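Local coordinates for protein colicin-D (Escherichia coli, PDB 5ZNM) that kills Escherichia coli and close relatives as a tRNA-cleaving toxin that blocks protein synthesis, and is represented here by its central and C-terminal tRNase domains, at residues Ser20-Asn25 and Ile263-Asp268; Gln26-Thr31 and Val211-Gln216; Met35-Ser40 and Asp188-Leu193; Val49-Ala54 and Thr64-Ala69. All coordinates share one frame; numbering follows the deposited sequence.

How the contacts relate
Leaving the long N-terminal helix 3-22, the chain at once makes contact 1, where residues 20-25 lie against the outer strand 262-267 and close a loop of well over two hundred residues. The next stretch, 26-31, meets the end of strand 207-212 in contact 2; helix 32-42 then packs on the turn 188-193 in contact 3. Contact 4 is the innermost and most local, packing strand 49-51 of one sheet against strand 65-71 of another. The four loops sit one within another, and none cross. Contacts 2 and 4 share a mixed sheet through the neighbouring strands 207-212 and 49-51, while contacts 1 and 4 both reach the five-stranded antiparallel sheet.

Contact 1. Residues Ser20-Asn25 and Ile263-Asp268; sequences SKAGVN and IYWRPD
Ala-22 and Val-24 carry the helix-end side of this contact, and Trp-265 and Pro-267 answer from the strand. The aromatic part is a CH-pi contact: Ala-22 CB lies over one face of the indole, displaced toward its rim, 4.0 Å from the centroid of the five-membered ring of Trp-265 and 28° off the normal. The methyl comes closest at Trp-265 CG, 3.5 Å from Ala-22 CB. With CG of Trp-265 anti to its carbonyl carbon (chi1 -65°), the indole is laid against the last turn of the helix.

Aliphatic contacts come from the two branches of Val-24. CG2 reaches the strand backbone, 3.4 Å from Trp-265 O, and also touches Trp-265 CB; CG1 turns to the proline and rests 3.9 Å from Pro-267 CG.

No direct hydrogen bond joins the two segments, but a water does. It donates to Ala-22 O at 3.0 Å and accepts from Trp-265 N, sitting in the indole plane at the ring's edge. Beside it the helix ends in a Schellman motif, with Gly-23 at positive phi turning the chain so that Val-24 can follow Ala-22 onto the strand.

Arg-266 points the other way and forms a salt bridge with Glu-275. Helix 3-22 thus ends against strand 262-267, an outermost strand of the five-stranded sheet. The neighbouring strand 274-281 packs on the indole through Val-274 and Ala-276; Phe-19, one turn back in the helix, touches both Val-24 and Pro-267.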
loop_
_atom_site.group_PDB
_atom_site.type_symbol
_atom_site.label_atom_id
_atom_site.label_comp_id
_atom_site.label_asym_id
_atom_site.label_seq_id
_atom_site.Cartn_x
_atom_site.Cartn_y
_atom_site.Cartn_z
ATOM N N SER A 20 13.703 -24.431 0.225
ATOM C CA SER A 20 13.782 -25.657 -0.568
ATOM C C SER A 20 12.400 -26.236 -0.829
ATOM O O SER A 20 12.064 -26.576 -1.969
ATOM C CB SER A 20 14.663 -26.698 0.130
ATOM O OG SER A 20 14.694 -27.874 -0.660
ATOM N N LYS A 21 11.579 -26.362 0.218
ATOM C CA LYS A 21 10.235 -26.900 0.032
ATOM C C LYS A 21 9.381 -26.002 -0.850
ATOM O O LYS A 21 8.515 -26.499 -1.584
ATOM C CB LYS A 21 9.544 -27.091 1.377
ATOM C CG LYS A 21 10.230 -28.072 2.302
ATOM C CD LYS A 21 9.403 -28.230 3.564
ATOM C CE LYS A 21 10.250 -28.047 4.815
ATOM N NZ LYS A 21 9.524 -28.480 6.045
ATOM N N ALA A 22 9.601 -24.694 -0.781
ATOM C CA ALA A 22 8.789 -23.720 -1.497
ATOM C C ALA A 22 9.285 -23.457 -2.910
ATOM O O ALA A 22 8.626 -22.715 -3.645
ATOM C CB ALA A 22 8.748 -22.390 -0.718
ATOM N N GLY A 23 10.428 -24.022 -3.301
ATOM C CA GLY A 23 10.993 -23.728 -4.608
ATOM C C GLY A 23 11.550 -22.326 -4.737
ATOM O O GLY A 23 11.585 -21.775 -5.841
ATOM N N VAL A 24 12.017 -21.738 -3.638
ATOM C CA VAL A 24 12.416 -20.338 -3.608
ATOM C C VAL A 24 13.936 -20.221 -3.554
ATOM O O VAL A 24 14.612 -20.974 -2.835
ATOM C CB VAL A 24 11.757 -19.627 -2.414
ATOM C CG1 VAL A 24 12.338 -18.224 -2.233
ATOM C CG2 VAL A 24 10.234 -19.576 -2.607
ATOM N N ASN A 25 14.474 -19.284 -4.329
ATOM C CA ASN A 25 15.866 -18.874 -4.227
ATOM C C ASN A 25 15.922 -17.456 -3.696
ATOM O O ASN A 25 15.105 -16.614 -4.077
ATOM C CB ASN A 25 16.576 -18.912 -5.584
ATOM C CG ASN A 25 16.783 -20.312 -6.093
ATOM O OD1 ASN A 25 17.664 -21.017 -5.612
ATOM N ND2 ASN A 25 15.983 -20.723 -7.090
ATOM N N ILE A 263 -0.595 -20.932 -7.806
ATOM C CA ILE A 263 0.033 -20.442 -6.586
ATOM C C ILE A 263 1.543 -20.584 -6.742
ATOM O O ILE A 263 2.022 -21.560 -7.336
ATOM C CB ILE A 263 -0.497 -21.211 -5.355
ATOM C CG1 ILE A 263 -1.964 -20.823 -5.118
ATOM C CG2 ILE A 263 0.344 -20.927 -4.111
ATOM C CD1 ILE A 263 -2.695 -21.712 -4.151
ATOM N N TYR A 264 2.288 -19.580 -6.282
ATOM C CA TYR A 264 3.736 -19.717 -6.148
ATOM C C TYR A 264 4.154 -19.121 -4.806
ATOM O O TYR A 264 3.376 -18.431 -4.134
ATOM C CB TYR A 264 4.487 -19.061 -7.317
ATOM C CG TYR A 264 4.721 -17.579 -7.177
ATOM C CD1 TYR A 264 3.656 -16.674 -7.181
ATOM C CD2 TYR A 264 6.000 -17.078 -7.029
ATOM C CE1 TYR A 264 3.873 -15.310 -7.047
ATOM C CE2 TYR A 264 6.225 -15.720 -6.885
ATOM C CZ TYR A 264 5.168 -14.840 -6.899
ATOM O OH TYR A 264 5.417 -13.488 -6.750
ATOM N N TRP A 265 5.395 -19.406 -4.407
ATOM C CA TRP A 265 5.939 -18.929 -3.137
ATOM C C TRP A 265 6.975 -17.834 -3.372
ATOM O O TRP A 265 7.758 -17.922 -4.319
ATOM C CB TRP A 265 6.602 -20.071 -2.367
ATOM C CG TRP A 265 5.672 -21.130 -1.939
ATOM C CD1 TRP A 265 5.326 -22.252 -2.643
ATOM C CD2 TRP A 265 4.957 -21.188 -0.705
ATOM N NE1 TRP A 265 4.440 -23.003 -1.918
ATOM C CE2 TRP A 265 4.198 -22.376 -0.723
ATOM C CE3 TRP A 265 4.890 -20.352 0.420
ATOM C CZ2 TRP A 265 3.375 -22.751 0.333
ATOM C CZ3 TRP A 265 4.075 -20.726 1.476
ATOM C CH2 TRP A 265 3.324 -21.919 1.421
ATOM N N ARG A 266 6.985 -16.818 -2.513
ATOM C CA ARG A 266 8.014 -15.788 -2.470
ATOM C C ARG A 266 8.478 -15.616 -1.035
ATOM O O ARG A 266 7.784 -16.031 -0.098
ATOM C CB ARG A 266 7.532 -14.426 -3.010
ATOM C CG ARG A 266 6.366 -13.801 -2.236
ATOM C CD ARG A 266 5.870 -12.487 -2.915
ATOM N NE ARG A 266 4.614 -12.029 -2.332
ATOM C CZ ARG A 266 3.683 -11.340 -2.990
ATOM N NH1 ARG A 266 3.865 -11.012 -4.263
ATOM N NH2 ARG A 266 2.557 -10.996 -2.377
ATOM N N PRO A 267 9.654 -15.024 -0.824
ATOM C CA PRO A 267 10.091 -14.765 0.553
ATOM C C PRO A 267 9.102 -13.860 1.273
ATOM O O PRO A 267 8.412 -13.034 0.661
ATOM C CB PRO A 267 11.458 -14.091 0.381
ATOM C CG PRO A 267 11.966 -14.561 -0.956
ATOM C CD PRO A 267 10.690 -14.656 -1.808
ATOM N N ASP A 268 9.014 -14.044 2.591
ATOM C CA ASP A 268 8.166 -13.167 3.381
ATOM C C ASP A 268 8.853 -11.818 3.602
ATOM O O ASP A 268 9.958 -11.554 3.110
ATOM C CB ASP A 268 7.764 -13.840 4.696
ATOM C CG ASP A 268 8.956 -14.177 5.599
ATOM O OD1 ASP A 268 10.089 -13.735 5.330
ATOM O OD2 ASP A 268 8.738 -14.900 6.590
HETATM O O HOH W 1 7.006 -21.530 -5.809
#

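Contact 2. Residues Gln26-Thr31 and Val211-Gln216; sequences QPPVYT and VNPVPQ
The linker between helices 3-22 and 32-42 packs here, by its Pro-27, Pro-28 and Tyr-30, on an Asx turn that ends strand 207-212, at Pro-213 and Val-214. Three residues meet Pro-213. Pro-27 CG lies 3.4 Å from Pro-213 O, Pro-28 CD approaches Pro-213 CG at 4.0 Å with the two proline side chains crossing at about a right angle, and the phenol oxygen Tyr-30 OH comes to 3.2 Å from the same Pro-213 CG. Tyr-30 and Val-214 arrive from opposite directions, the ring meeting the methyl obliquely, with CE1 of Tyr-30 3.4 Å from CG2 of Val-214. With CG1 of Val-214 anti to the backbone N (chi1 -176°), CG2 is left beside that N, turned to the ring.

In the turn itself Asn-212 OD1 accepts from Val-214 N at 3.1 Å, the donor standing above the carbonyl plane, and so fixes the bend that presents both Pro-213 and Val-214. The Tyr-30 hydroxyl is hydrogen-bonded to Gly-192 O.

Beyond the pair, Arg-187 of strand 186-187 packs on Pro-28 and Pro-213, Asp-194 of strand 194-198 touches Pro-213, and Arg-8 of the second subunit, in its helix 3-22, is hydrogen-bonded to Pro-27 O.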
loop_
_atom_site.group_PDB
_atom_site.type_symbol
_atom_site.label_atom_id
_atom_site.label_comp_id
_atom_site.label_asym_id
_atom_site.label_seq_id
_atom_site.Cartn_x
_atom_site.Cartn_y
_atom_site.Cartn_z
ATOM N N GLN A 26 16.903 -17.177 -2.844
ATOM C CA GLN A 26 17.049 -15.812 -2.383
ATOM C C GLN A 26 17.430 -14.913 -3.564
ATOM O O GLN A 26 18.075 -15.368 -4.509
ATOM C CB GLN A 26 18.096 -15.734 -1.282
ATOM C CG GLN A 26 19.512 -15.759 -1.759
ATOM C CD GLN A 26 20.482 -15.508 -0.630
ATOM O OE1 GLN A 26 20.074 -15.278 0.510
ATOM N NE2 GLN A 26 21.773 -15.543 -0.938
ATOM N N PRO A 27 17.006 -13.648 -3.547
ATOM C CA PRO A 27 17.347 -12.754 -4.651
ATOM C C PRO A 27 18.854 -12.650 -4.814
ATOM O O PRO A 27 19.602 -12.697 -3.824
ATOM C CB PRO A 27 16.749 -11.408 -4.212
ATOM C CG PRO A 27 15.763 -11.736 -3.165
ATOM C CD PRO A 27 16.205 -12.984 -2.509
ATOM N N PRO A 28 19.322 -12.454 -6.027
ATOM C CA PRO A 28 20.765 -12.289 -6.220
ATOM C C PRO A 28 21.181 -10.842 -6.028
ATOM O O PRO A 28 20.346 -9.956 -5.787
ATOM C CB PRO A 28 20.955 -12.749 -7.666
ATOM C CG PRO A 28 19.681 -12.219 -8.355
ATOM C CD PRO A 28 18.577 -12.282 -7.292
ATOM N N VAL A 29 22.468 -10.587 -6.109
ATOM C CA VAL A 29 22.959 -9.240 -6.346
ATOM C C VAL A 29 23.199 -9.121 -7.840
ATOM O O VAL A 29 23.419 -10.113 -8.544
ATOM C CB VAL A 29 24.228 -8.896 -5.529
ATOM C CG1 VAL A 29 23.920 -8.976 -4.030
ATOM C CG2 VAL A 29 25.362 -9.795 -5.879
ATOM N N TYR A 30 23.125 -7.897 -8.338
ATOM C CA TYR A 30 23.072 -7.655 -9.768
ATOM C C TYR A 30 24.319 -6.898 -10.178
ATOM O O TYR A 30 24.578 -5.796 -9.681
ATOM C CB TYR A 30 21.804 -6.879 -10.148
ATOM C CG TYR A 30 20.564 -7.703 -9.914
ATOM C CD1 TYR A 30 19.982 -7.769 -8.652
ATOM C CD2 TYR A 30 19.984 -8.437 -10.950
ATOM C CE1 TYR A 30 18.855 -8.543 -8.422
ATOM C CE2 TYR A 30 18.852 -9.214 -10.734
ATOM C CZ TYR A 30 18.292 -9.262 -9.474
ATOM O OH TYR A 30 17.179 -10.031 -9.267
ATOM N N THR A 31 25.092 -7.499 -11.070
ATOM C CA THR A 31 26.046 -6.707 -11.808
ATOM C C THR A 31 25.299 -5.724 -12.702
ATOM O O THR A 31 24.099 -5.862 -12.973
ATOM C CB THR A 31 26.964 -7.602 -12.636
ATOM O OG1 THR A 31 26.191 -8.305 -13.612
ATOM C CG2 THR A 31 27.672 -8.616 -11.728
ATOM N N VAL A 211 9.413 -12.928 -12.991
ATOM C CA VAL A 211 9.353 -12.561 -11.579
ATOM C C VAL A 211 10.569 -11.708 -11.274
ATOM O O VAL A 211 11.705 -12.144 -11.499
ATOM C CB VAL A 211 9.308 -13.788 -10.655
ATOM C CG1 VAL A 211 9.182 -13.355 -9.214
ATOM C CG2 VAL A 211 8.146 -14.698 -11.012
ATOM N N ASN A 212 10.336 -10.488 -10.787
ATOM C CA ASN A 212 11.416 -9.662 -10.273
ATOM C C ASN A 212 11.619 -10.044 -8.802
ATOM O O ASN A 212 10.754 -9.735 -7.989
ATOM C CB ASN A 212 11.079 -8.178 -10.416
ATOM C CG ASN A 212 12.229 -7.270 -10.011
ATOM O OD1 ASN A 212 13.207 -7.695 -9.374
ATOM N ND2 ASN A 212 12.096 -5.995 -10.351
ATOM N N PRO A 213 12.688 -10.726 -8.433
ATOM C CA PRO A 213 12.819 -11.195 -7.053
ATOM C C PRO A 213 13.189 -10.110 -6.058
ATOM O O PRO A 213 13.174 -10.389 -4.859
ATOM C CB PRO A 213 13.927 -12.259 -7.143
ATOM C CG PRO A 213 14.716 -11.895 -8.305
ATOM C CD PRO A 213 13.828 -11.148 -9.263
ATOM N N VAL A 214 13.496 -8.893 -6.495
ATOM C CA VAL A 214 13.845 -7.801 -5.592
ATOM C C VAL A 214 12.554 -7.121 -5.150
ATOM O O VAL A 214 11.821 -6.606 -6.007
ATOM C CB VAL A 214 14.779 -6.793 -6.268
ATOM C CG1 VAL A 214 15.195 -5.716 -5.272
ATOM C CG2 VAL A 214 16.012 -7.489 -6.868
ATOM N N PRO A 215 12.261 -7.054 -3.845
ATOM C CA PRO A 215 11.083 -6.300 -3.401
ATOM C C PRO A 215 11.125 -4.887 -3.952
ATOM O O PRO A 215 12.180 -4.256 -4.018
ATOM C CB PRO A 215 11.192 -6.325 -1.870
ATOM C CG PRO A 215 12.022 -7.589 -1.584
ATOM C CD PRO A 215 13.020 -7.620 -2.709
ATOM N N GLN A 216 9.974 -4.410 -4.402
ATOM C CA GLN A 216 9.963 -3.115 -5.051
ATOM C C GLN A 216 8.574 -2.496 -4.967
ATOM O O GLN A 216 7.838 -2.471 -5.968
ATOM C CB GLN A 216 10.395 -3.254 -6.506
ATOM C CG GLN A 216 11.020 -2.012 -7.093
ATOM C CD GLN A 216 11.766 -2.344 -8.370
ATOM O OE1 GLN A 216 11.154 -2.470 -9.426
ATOM N NE2 GLN A 216 13.087 -2.535 -8.269
#

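Contact 3. Residues Met35-Ser40 and Asp188-Leu193; sequences MERANS and DTATGL
Arg-37 grips the carbonyl of Ala-190 side-on with two nitrogens. NE donates to Ala-190 O at 2.7 Å (147° at the hydrogen), and NH2 donates to that same Ala-190 O at 2.8 Å (141°). The oxygen lies in the guanidinium plane, at its edge; seen from the carbonyl, NH2 is in plane on a lone pair while NE stands above the plane. The arginine chain bends at chi3 (-69°), which swings NE and NH2 round to the carbonyl, and two bonds to one atom hold the guanidinium against rotation.

One residue on, Ala-38 CB is 3.4 Å from Thr-191 O and 3.8 Å from Leu-193 CG, and Leu-193 CD1 reaches over to Ala-38 O. The methyl CG2 of Thr-191 lies alongside the foot of the arginine, 4.0 Å from Arg-37 CB.

These groups are presented by the short loop of a beta hairpin joining strands 186-187 and 194-198, closed by a bond from Asp-188 N to Leu-193 O (2.8 Å). Two side chains brace it. Asp-188 OD1 accepts from Ala-190 N in an Asx turn, which positions the carbonyl that Arg-37 holds, and Thr-191 OG1 accepts from Leu-193 N in an ST turn. Gly-192, at positive phi, makes the bend between Thr-191 and Leu-193.

Further out, Pro-230 touches both Ala-38 and Leu-193, and Asn-39 OD1 accepts from Val-231 N. On the loop, a glycerol, probably from the crystallisation liquor, is hydrogen-bonded to Asp-188 OD2; its approach to Thr-191 is too close to be trusted.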
loop_
_atom_site.group_PDB
_atom_site.type_symbol
_atom_site.label_atom_id
_atom_site.label_comp_id
_atom_site.label_asym_id
_atom_site.label_seq_id
_atom_site.Cartn_x
_atom_site.Cartn_y
_atom_site.Cartn_z
ATOM N N MET A 35 21.704 -6.299 -14.629
ATOM C CA MET A 35 20.575 -5.397 -14.459
ATOM C C MET A 35 20.065 -4.907 -15.808
ATOM O O MET A 35 18.850 -4.773 -16.014
ATOM C CB MET A 35 20.986 -4.230 -13.554
ATOM C CG MET A 35 19.921 -3.169 -13.452
ATOM S SD MET A 35 20.593 -1.586 -12.950
ATOM C CE MET A 35 21.765 -1.286 -14.273
ATOM N N GLU A 36 20.981 -4.659 -16.745
ATOM C CA GLU A 36 20.601 -4.253 -18.087
ATOM C C GLU A 36 19.825 -5.354 -18.797
ATOM O O GLU A 36 18.806 -5.090 -19.447
ATOM C CB GLU A 36 21.848 -3.888 -18.884
ATOM C CG GLU A 36 22.630 -2.744 -18.302
ATOM C CD GLU A 36 23.298 -1.915 -19.374
ATOM O OE1 GLU A 36 24.545 -1.913 -19.430
ATOM O OE2 GLU A 36 22.571 -1.275 -20.160
ATOM N N ARG A 37 20.308 -6.597 -18.710
ATOM C CA ARG A 37 19.599 -7.687 -19.371
ATOM C C ARG A 37 18.233 -7.901 -18.737
ATOM O O ARG A 37 17.247 -8.161 -19.438
ATOM C CB ARG A 37 20.435 -8.966 -19.325
ATOM C CG ARG A 37 21.774 -8.850 -20.049
ATOM C CD ARG A 37 22.474 -10.198 -20.199
ATOM N NE ARG A 37 22.946 -10.751 -18.937
ATOM C CZ ARG A 37 24.226 -10.811 -18.581
ATOM N NH1 ARG A 37 25.170 -10.352 -19.392
ATOM N NH2 ARG A 37 24.563 -11.336 -17.413
ATOM N N ALA A 38 18.145 -7.754 -17.413
ATOM C CA ALA A 38 16.863 -7.929 -16.745
ATOM C C ALA A 38 15.883 -6.835 -17.151
ATOM O O ALA A 38 14.699 -7.109 -17.393
ATOM C CB ALA A 38 17.067 -7.967 -15.226
ATOM N N ASN A 39 16.370 -5.599 -17.284
ATOM C CA ASN A 39 15.480 -4.507 -17.654
ATOM C C ASN A 39 15.030 -4.619 -19.107
ATOM O O ASN A 39 13.865 -4.344 -19.413
ATOM C CB ASN A 39 16.156 -3.161 -17.402
ATOM C CG ASN A 39 16.182 -2.790 -15.932
ATOM O OD1 ASN A 39 15.446 -3.352 -15.110
ATOM N ND2 ASN A 39 17.037 -1.838 -15.591
ATOM N N SER A 40 15.932 -5.019 -20.013
ATOM C CA SER A 40 15.525 -5.320 -21.392
ATOM C C SER A 40 14.361 -6.298 -21.423
ATOM O O SER A 40 13.365 -6.084 -22.123
ATOM C CB SER A 40 16.692 -5.916 -22.190
ATOM O OG SER A 40 17.618 -4.938 -22.620
ATOM N N ASP A 188 16.909 -17.417 -13.822
ATOM C CA ASP A 188 17.730 -17.159 -14.996
ATOM C C ASP A 188 19.042 -16.542 -14.519
ATOM O O ASP A 188 19.062 -15.405 -14.035
ATOM C CB ASP A 188 16.992 -16.233 -15.960
ATOM C CG ASP A 188 17.757 -15.997 -17.253
ATOM O OD1 ASP A 188 18.972 -16.287 -17.311
ATOM O OD2 ASP A 188 17.138 -15.511 -18.215
ATOM N N THR A 189 20.139 -17.286 -14.660
ATOM C CA THR A 189 21.420 -16.797 -14.172
ATOM C C THR A 189 21.948 -15.636 -15.002
ATOM O O THR A 189 22.819 -14.899 -14.531
ATOM C CB THR A 189 22.450 -17.939 -14.128
ATOM O OG1 THR A 189 22.532 -18.583 -15.405
ATOM C CG2 THR A 189 22.052 -18.990 -13.096
ATOM N N ALA A 190 21.445 -15.446 -16.219
ATOM C CA ALA A 190 21.917 -14.333 -17.032
ATOM C C ALA A 190 21.285 -13.007 -16.619
ATOM O O ALA A 190 21.935 -11.961 -16.709
ATOM C CB ALA A 190 21.637 -14.601 -18.509
ATOM N N THR A 191 20.031 -13.023 -16.172
ATOM C CA THR A 191 19.340 -11.788 -15.816
ATOM C C THR A 191 19.151 -11.598 -14.324
ATOM O O THR A 191 18.886 -10.471 -13.901
ATOM C CB THR A 191 17.943 -11.734 -16.451
ATOM O OG1 THR A 191 17.146 -12.824 -15.948
ATOM C CG2 THR A 191 18.014 -11.793 -17.976
ATOM N N GLY A 192 19.211 -12.663 -13.532
ATOM C CA GLY A 192 18.805 -12.555 -12.144
ATOM C C GLY A 192 17.310 -12.468 -11.927
ATOM O O GLY A 192 16.883 -12.153 -10.814
ATOM N N LEU A 193 16.500 -12.714 -12.962
ATOM C CA LEU A 193 15.048 -12.800 -12.852
ATOM C C LEU A 193 14.617 -14.257 -12.744
ATOM O O LEU A 193 15.368 -15.180 -13.069
ATOM C CB LEU A 193 14.350 -12.169 -14.068
ATOM C CG LEU A 193 14.623 -10.694 -14.366
ATOM C CD1 LEU A 193 13.993 -10.300 -15.708
ATOM C CD2 LEU A 193 14.130 -9.793 -13.227
#

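Contact 4. Residues Val49-Ala54 and Thr64-Ala69; sequences VLNNTA and TGVWTA
The Asn-51 amide passes Val-66 with the two side chains running in opposite directions, its ND2 4.0 Å from the methyl CG1 of Val-66. That nitrogen also donates to a water at 3.0 Å from Asn-51 ND2, and the oxygen, OD1, is hydrogen-bonded to Thr-232 OG1, so both ends of the amide are held. The other flat group, the Trp-67 indole, is on the far side of its strand: Ala-69 N stands above one face near the rim, and the residue packs on Ile-73 of the second subunit.

Val-66 CG2, anti to its own carbonyl carbon, lies against the Val-49 backbone, 3.4 Å from Val-49 O, and makes a looser apolar contact with Val-49 CB at 4.3 Å. Farther along, Thr-53 CG2 and Thr-68 CG2 face each other at 4.5 Å.

Strands 49-51 and 65-69 run in broadly the same direction, 32° apart, but their axes stay 7.9 Å from each other. They are not sheet partners: 49-51 pairs with 207-212 in the mixed sheet, 65-71 with 56-61 in the antiparallel one, and the contact between the two sheets is made mostly by side chains, with Val-66 also touching the backbone of the other strand.

The water that Asn-51 donates to is 2.7 Å from Thr-53 OG1 and equally 2.7 Å from Thr-68 OG1, bonded to each. Thr-53 OG1 also accepts from Gln-216 N. With no direct hydrogen bond across, this water, lying among buried residues, spans the gap between the strands and satisfies polar groups of Asn-51, Thr-53 and Thr-68 together, so polar side chains can sit beside Val-49 and Val-66 in the interior.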
loop_
_atom_site.group_PDB
_atom_site.type_symbol
_atom_site.label_atom_id
_atom_site.label_comp_id
_atom_site.label_asym_id
_atom_site.label_seq_id
_atom_site.Cartn_x
_atom_site.Cartn_y
_atom_site.Cartn_z
ATOM N N VAL A 49 4.907 -9.258 -15.398
ATOM C CA VAL A 49 5.872 -9.351 -14.311
ATOM C C VAL A 49 5.137 -9.419 -12.978
ATOM O O VAL A 49 4.230 -8.614 -12.709
ATOM C CB VAL A 49 6.856 -8.167 -14.323
ATOM C CG1 VAL A 49 7.923 -8.329 -13.212
ATOM C CG2 VAL A 49 7.480 -8.019 -15.699
ATOM N N LEU A 50 5.532 -10.391 -12.159
ATOM C CA LEU A 50 5.246 -10.446 -10.733
ATOM C C LEU A 50 6.423 -9.862 -9.963
ATOM O O LEU A 50 7.579 -10.198 -10.239
ATOM C CB LEU A 50 5.022 -11.891 -10.280
ATOM C CG LEU A 50 3.785 -12.620 -10.773
ATOM C CD1 LEU A 50 3.974 -14.127 -10.663
ATOM C CD2 LEU A 50 2.586 -12.138 -9.950
ATOM N N ASN A 51 6.140 -9.006 -8.993
ATOM C CA ASN A 51 7.173 -8.526 -8.091
ATOM C C ASN A 51 7.120 -9.330 -6.801
ATOM O O ASN A 51 6.038 -9.685 -6.330
ATOM C CB ASN A 51 7.002 -7.034 -7.802
ATOM C CG ASN A 51 7.332 -6.174 -8.999
ATOM O OD1 ASN A 51 8.089 -6.591 -9.885
ATOM N ND2 ASN A 51 6.775 -4.957 -9.031
ATOM N N ASN A 52 8.288 -9.623 -6.219
ATOM C CA ASN A 52 8.304 -10.314 -4.937
ATOM C C ASN A 52 8.248 -9.343 -3.750
ATOM O O ASN A 52 8.872 -9.580 -2.720
ATOM C CB ASN A 52 9.516 -11.247 -4.837
ATOM C CG ASN A 52 9.276 -12.600 -5.513
ATOM O OD1 ASN A 52 10.141 -13.483 -5.504
ATOM N ND2 ASN A 52 8.104 -12.766 -6.094
ATOM N N THR A 53 7.513 -8.246 -3.892
ATOM C CA THR A 53 7.136 -7.393 -2.772
ATOM C C THR A 53 6.236 -8.162 -1.808
ATOM O O THR A 53 5.129 -8.561 -2.172
ATOM C CB THR A 53 6.396 -6.176 -3.320
ATOM O OG1 THR A 53 7.146 -5.638 -4.422
ATOM C CG2 THR A 53 6.215 -5.116 -2.233
ATOM N N ALA A 54 6.694 -8.371 -0.580
ATOM C CA ALA A 54 5.982 -9.297 0.294
ATOM C C ALA A 54 4.636 -8.724 0.727
ATOM O O ALA A 54 4.496 -7.514 0.943
ATOM C CB ALA A 54 6.825 -9.627 1.525
ATOM N N THR A 64 1.614 -1.687 -19.827
ATOM C CA THR A 64 1.404 -0.576 -18.903
ATOM C C THR A 64 1.875 -0.862 -17.477
ATOM O O THR A 64 1.451 -0.164 -16.557
ATOM C CB THR A 64 -0.073 -0.153 -18.825
ATOM O OG1 THR A 64 -0.843 -1.200 -18.225
ATOM C CG2 THR A 64 -0.635 0.164 -20.207
ATOM N N GLY A 65 2.698 -1.873 -17.253
ATOM C CA GLY A 65 3.355 -2.013 -15.958
ATOM C C GLY A 65 2.537 -2.680 -14.861
ATOM O O GLY A 65 1.462 -3.254 -15.070
ATOM N N VAL A 66 3.079 -2.578 -13.646
ATOM C CA VAL A 66 2.551 -3.252 -12.466
ATOM C C VAL A 66 2.033 -2.211 -11.483
ATOM O O VAL A 66 2.736 -1.246 -11.160
ATOM C CB VAL A 66 3.625 -4.131 -11.800
ATOM C CG1 VAL A 66 3.090 -4.740 -10.509
ATOM C CG2 VAL A 66 4.074 -5.215 -12.780
ATOM N N TRP A 67 0.805 -2.413 -11.016
ATOM C CA TRP A 67 0.237 -1.678 -9.893
ATOM C C TRP A 67 0.385 -2.520 -8.629
ATOM O O TRP A 67 0.075 -3.713 -8.644
ATOM C CB TRP A 67 -1.236 -1.381 -10.172
ATOM C CG TRP A 67 -1.990 -0.646 -9.082
ATOM C CD1 TRP A 67 -2.130 0.697 -8.953
ATOM C CD2 TRP A 67 -2.747 -1.237 -8.022
ATOM N NE1 TRP A 67 -2.926 0.988 -7.870
ATOM C CE2 TRP A 67 -3.317 -0.186 -7.281
ATOM C CE3 TRP A 67 -2.997 -2.556 -7.627
ATOM C CZ2 TRP A 67 -4.109 -0.408 -6.157
ATOM C CZ3 TRP A 67 -3.793 -2.779 -6.523
ATOM C CH2 TRP A 67 -4.344 -1.705 -5.796
ATOM N N THR A 68 0.842 -1.898 -7.539
ATOM C CA THR A 68 1.112 -2.584 -6.279
ATOM C C THR A 68 0.338 -1.921 -5.142
ATOM O O THR A 68 0.234 -0.691 -5.081
ATOM C CB THR A 68 2.624 -2.548 -5.955
ATOM O OG1 THR A 68 3.359 -3.192 -7.006
ATOM C CG2 THR A 68 2.909 -3.254 -4.650
ATOM N N ALA A 69 -0.218 -2.732 -4.249
ATOM C CA ALA A 69 -0.773 -2.220 -3.000
ATOM C C ALA A 69 -0.232 -3.058 -1.859
ATOM O O ALA A 69 -0.287 -4.291 -1.915
ATOM C CB ALA A 69 -2.297 -2.254 -2.991
HETATM O O HOH W 2 5.721 -4.280 -6.279
#